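Local coordinates for protein PKS (Streptomyces sp. CNQ431, PDB 5YDA) that probably loads acyl extender units onto a carrier protein, as the broadly selective acyltransferase domain of the splenocin polyketide synthase, at residues L254-P262 against T349-D357. Residues are numbered along the deposited sequence; the frame is centred on the assembly and turned at random.
Sequences LSLAAVNSP and TRRTVRFAD
Thr-352 meets Leu-256 through a chi1 of -55°, which lays OG1 beside its own backbone N and sends CG2 out anti to that N. The hydroxyl donates to Leu-256 O at 2.7 Å, coming in 24° off the carbonyl plane, while the methyl lies by Leu-256 CG and against Val-259 CG2. By that same methyl sits the guanidinium of Arg-354: the chain bends at chi2 (-82°), turning back so that one face of the group lies against Thr-352 CG2, which sits off-centre toward the rim, and NH2 comes 3.7 Å from Val-259 CG2. Next to these side chains the backbones are hydrogen-bonded to each other. Val-353 N donates almost straight to Ala-257 O at 2.9 Å, and Val-259 N returns a 2.8 Å bond to Val-353 O, so Val-353 forms a single bridge with Ala-258, the two segments running roughly parallel there. Strand 254-261 is an outermost strand of the four-stranded antiparallel sheet in the small subdomain of the acyltransferase fold, and the linker between helices 342-350 and 355-366 runs along its outer edge, joining it to the large subdomain. At the far end Val-259 O takes Ala-356 N at 3.0 Å, within the carbonyl plane, and a water that also accepts from Asp-357 N; the first turn of helix 355-366 is thereby tied to the strand. Asn-260 OD1 lies by Phe-355 CB but is hydrogen-bonded to His-199 NE2, beside the probable nucleophile elbow at Ser-200. The Phe-355 ring also meets His-199, with Asn-260 O at its edge, 3.6 Å from CD2. Ser-255 OG and the Arg-350 guanidinium merely approach each other, their stronger partners being His-300 and Asp-303.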
# COMPACT_ATOMS: atom_id res chain seq x y z
N LEU A 254 -11.10 -27.23 -3.26
CA LEU A 254 -10.44 -26.15 -2.56
C LEU A 254 -9.03 -25.97 -3.09
O LEU A 254 -8.34 -26.95 -3.40
CB LEU A 254 -10.38 -26.40 -1.04
CG LEU A 254 -11.68 -26.51 -0.25
CD1 LEU A 254 -11.37 -26.95 1.17
CD2 LEU A 254 -12.46 -25.21 -0.25
N SER A 255 -8.59 -24.72 -3.17
CA SER A 255 -7.20 -24.41 -3.46
C SER A 255 -6.68 -23.46 -2.40
O SER A 255 -7.42 -22.66 -1.82
CB SER A 255 -7.02 -23.76 -4.87
OG SER A 255 -7.74 -24.46 -5.87
N LEU A 256 -5.38 -23.57 -2.15
CA LEU A 256 -4.67 -22.60 -1.34
C LEU A 256 -4.51 -21.32 -2.16
O LEU A 256 -3.73 -21.27 -3.12
CB LEU A 256 -3.31 -23.18 -0.93
CG LEU A 256 -2.43 -22.40 0.05
CD1 LEU A 256 -3.19 -22.16 1.35
CD2 LEU A 256 -1.14 -23.16 0.34
N ALA A 257 -5.25 -20.27 -1.78
CA ALA A 257 -5.26 -19.05 -2.59
C ALA A 257 -4.09 -18.13 -2.25
O ALA A 257 -3.54 -17.48 -3.15
CB ALA A 257 -6.59 -18.32 -2.41
N ALA A 258 -3.67 -18.06 -0.99
CA ALA A 258 -2.59 -17.16 -0.60
C ALA A 258 -1.91 -17.69 0.65
O ALA A 258 -2.58 -18.23 1.54
CB ALA A 258 -3.09 -15.73 -0.32
N VAL A 259 -0.59 -17.53 0.72
CA VAL A 259 0.17 -17.75 1.94
C VAL A 259 0.74 -16.40 2.34
O VAL A 259 1.74 -15.94 1.77
CB VAL A 259 1.26 -18.81 1.76
CG1 VAL A 259 2.07 -18.98 3.05
CG2 VAL A 259 0.63 -20.13 1.35
N ASN A 260 0.11 -15.75 3.31
CA ASN A 260 0.32 -14.33 3.57
C ASN A 260 1.33 -14.04 4.68
O ASN A 260 2.08 -13.07 4.56
CB ASN A 260 -1.02 -13.67 3.90
CG ASN A 260 -1.91 -13.57 2.67
OD1 ASN A 260 -1.41 -13.66 1.55
ND2 ASN A 260 -3.22 -13.42 2.87
N SER A 261 1.35 -14.83 5.76
CA SER A 261 2.29 -14.68 6.87
C SER A 261 2.23 -15.95 7.72
O SER A 261 1.36 -16.80 7.50
CB SER A 261 1.96 -13.45 7.72
OG SER A 261 0.98 -13.78 8.69
N PRO A 262 3.13 -16.12 8.70
CA PRO A 262 3.07 -17.32 9.55
C PRO A 262 1.74 -17.52 10.28
O PRO A 262 1.53 -18.60 10.83
CB PRO A 262 4.21 -17.10 10.56
CG PRO A 262 5.22 -16.31 9.78
CD PRO A 262 4.38 -15.36 8.92
N THR A 349 -2.68 -15.24 -11.83
CA THR A 349 -4.09 -15.21 -11.45
C THR A 349 -4.61 -16.57 -11.00
O THR A 349 -5.52 -16.65 -10.17
CB THR A 349 -4.91 -14.66 -12.63
OG1 THR A 349 -4.72 -13.24 -12.70
CG2 THR A 349 -6.41 -14.98 -12.53
N ARG A 350 -4.02 -17.66 -11.51
CA ARG A 350 -4.47 -18.99 -11.13
C ARG A 350 -3.81 -19.51 -9.85
O ARG A 350 -4.44 -20.23 -9.07
CB ARG A 350 -4.21 -19.97 -12.27
CG ARG A 350 -4.46 -21.43 -11.94
CD ARG A 350 -5.91 -21.69 -11.60
NE ARG A 350 -6.15 -23.08 -11.21
CZ ARG A 350 -5.81 -23.60 -10.02
NH1 ARG A 350 -5.20 -22.86 -9.09
NH2 ARG A 350 -6.07 -24.87 -9.77
N ARG A 351 -2.56 -19.14 -9.61
CA ARG A 351 -1.74 -19.82 -8.62
C ARG A 351 -1.68 -19.06 -7.30
O ARG A 351 -2.03 -17.87 -7.19
CB ARG A 351 -0.32 -20.02 -9.17
CG ARG A 351 -0.31 -21.13 -10.25
CD ARG A 351 1.06 -21.37 -10.85
NE ARG A 351 2.11 -21.61 -9.85
CZ ARG A 351 3.40 -21.69 -10.16
NH1 ARG A 351 3.79 -21.56 -11.43
NH2 ARG A 351 4.32 -21.89 -9.21
N THR A 352 -1.25 -19.79 -6.28
CA THR A 352 -1.15 -19.27 -4.93
C THR A 352 -0.36 -17.97 -4.89
O THR A 352 0.71 -17.85 -5.50
CB THR A 352 -0.49 -20.32 -4.04
OG1 THR A 352 -1.22 -21.56 -4.15
CG2 THR A 352 -0.46 -19.85 -2.57
N VAL A 353 -0.91 -16.98 -4.18
CA VAL A 353 -0.16 -15.77 -3.86
C VAL A 353 0.85 -16.11 -2.77
O VAL A 353 0.50 -16.29 -1.60
CB VAL A 353 -1.10 -14.63 -3.43
CG1 VAL A 353 -0.31 -13.40 -3.06
CG2 VAL A 353 -2.08 -14.29 -4.56
N ARG A 354 2.12 -16.21 -3.15
CA ARG A 354 3.21 -16.43 -2.20
C ARG A 354 3.70 -15.10 -1.62
O ARG A 354 4.85 -14.69 -1.78
CB ARG A 354 4.34 -17.20 -2.86
CG ARG A 354 3.92 -18.53 -3.50
CD ARG A 354 3.86 -19.63 -2.46
NE ARG A 354 3.11 -20.80 -2.93
CZ ARG A 354 2.75 -21.82 -2.15
NH1 ARG A 354 2.08 -22.85 -2.66
NH2 ARG A 354 3.07 -21.80 -0.86
N PHE A 355 2.81 -14.42 -0.90
CA PHE A 355 3.17 -13.10 -0.39
C PHE A 355 4.23 -13.18 0.72
O PHE A 355 5.19 -12.40 0.73
CB PHE A 355 1.94 -12.35 0.10
CG PHE A 355 2.25 -10.95 0.53
CD1 PHE A 355 2.38 -9.94 -0.41
CD2 PHE A 355 2.46 -10.65 1.87
CE1 PHE A 355 2.68 -8.67 -0.02
CE2 PHE A 355 2.76 -9.36 2.26
CZ PHE A 355 2.87 -8.37 1.31
N ALA A 356 4.04 -14.08 1.69
CA ALA A 356 4.98 -14.18 2.81
C ALA A 356 6.40 -14.46 2.32
O ALA A 356 7.36 -13.83 2.78
CB ALA A 356 4.52 -15.26 3.79
N ASP A 357 6.54 -15.41 1.39
CA ASP A 357 7.85 -15.65 0.78
C ASP A 357 8.34 -14.41 0.05
O ASP A 357 9.53 -14.07 0.12
CB ASP A 357 7.77 -16.84 -0.17
CG ASP A 357 7.49 -18.14 0.54
OD1 ASP A 357 7.89 -18.26 1.72
OD2 ASP A 357 6.86 -19.03 -0.07
O HOH W 1 4.35 -17.23 0.73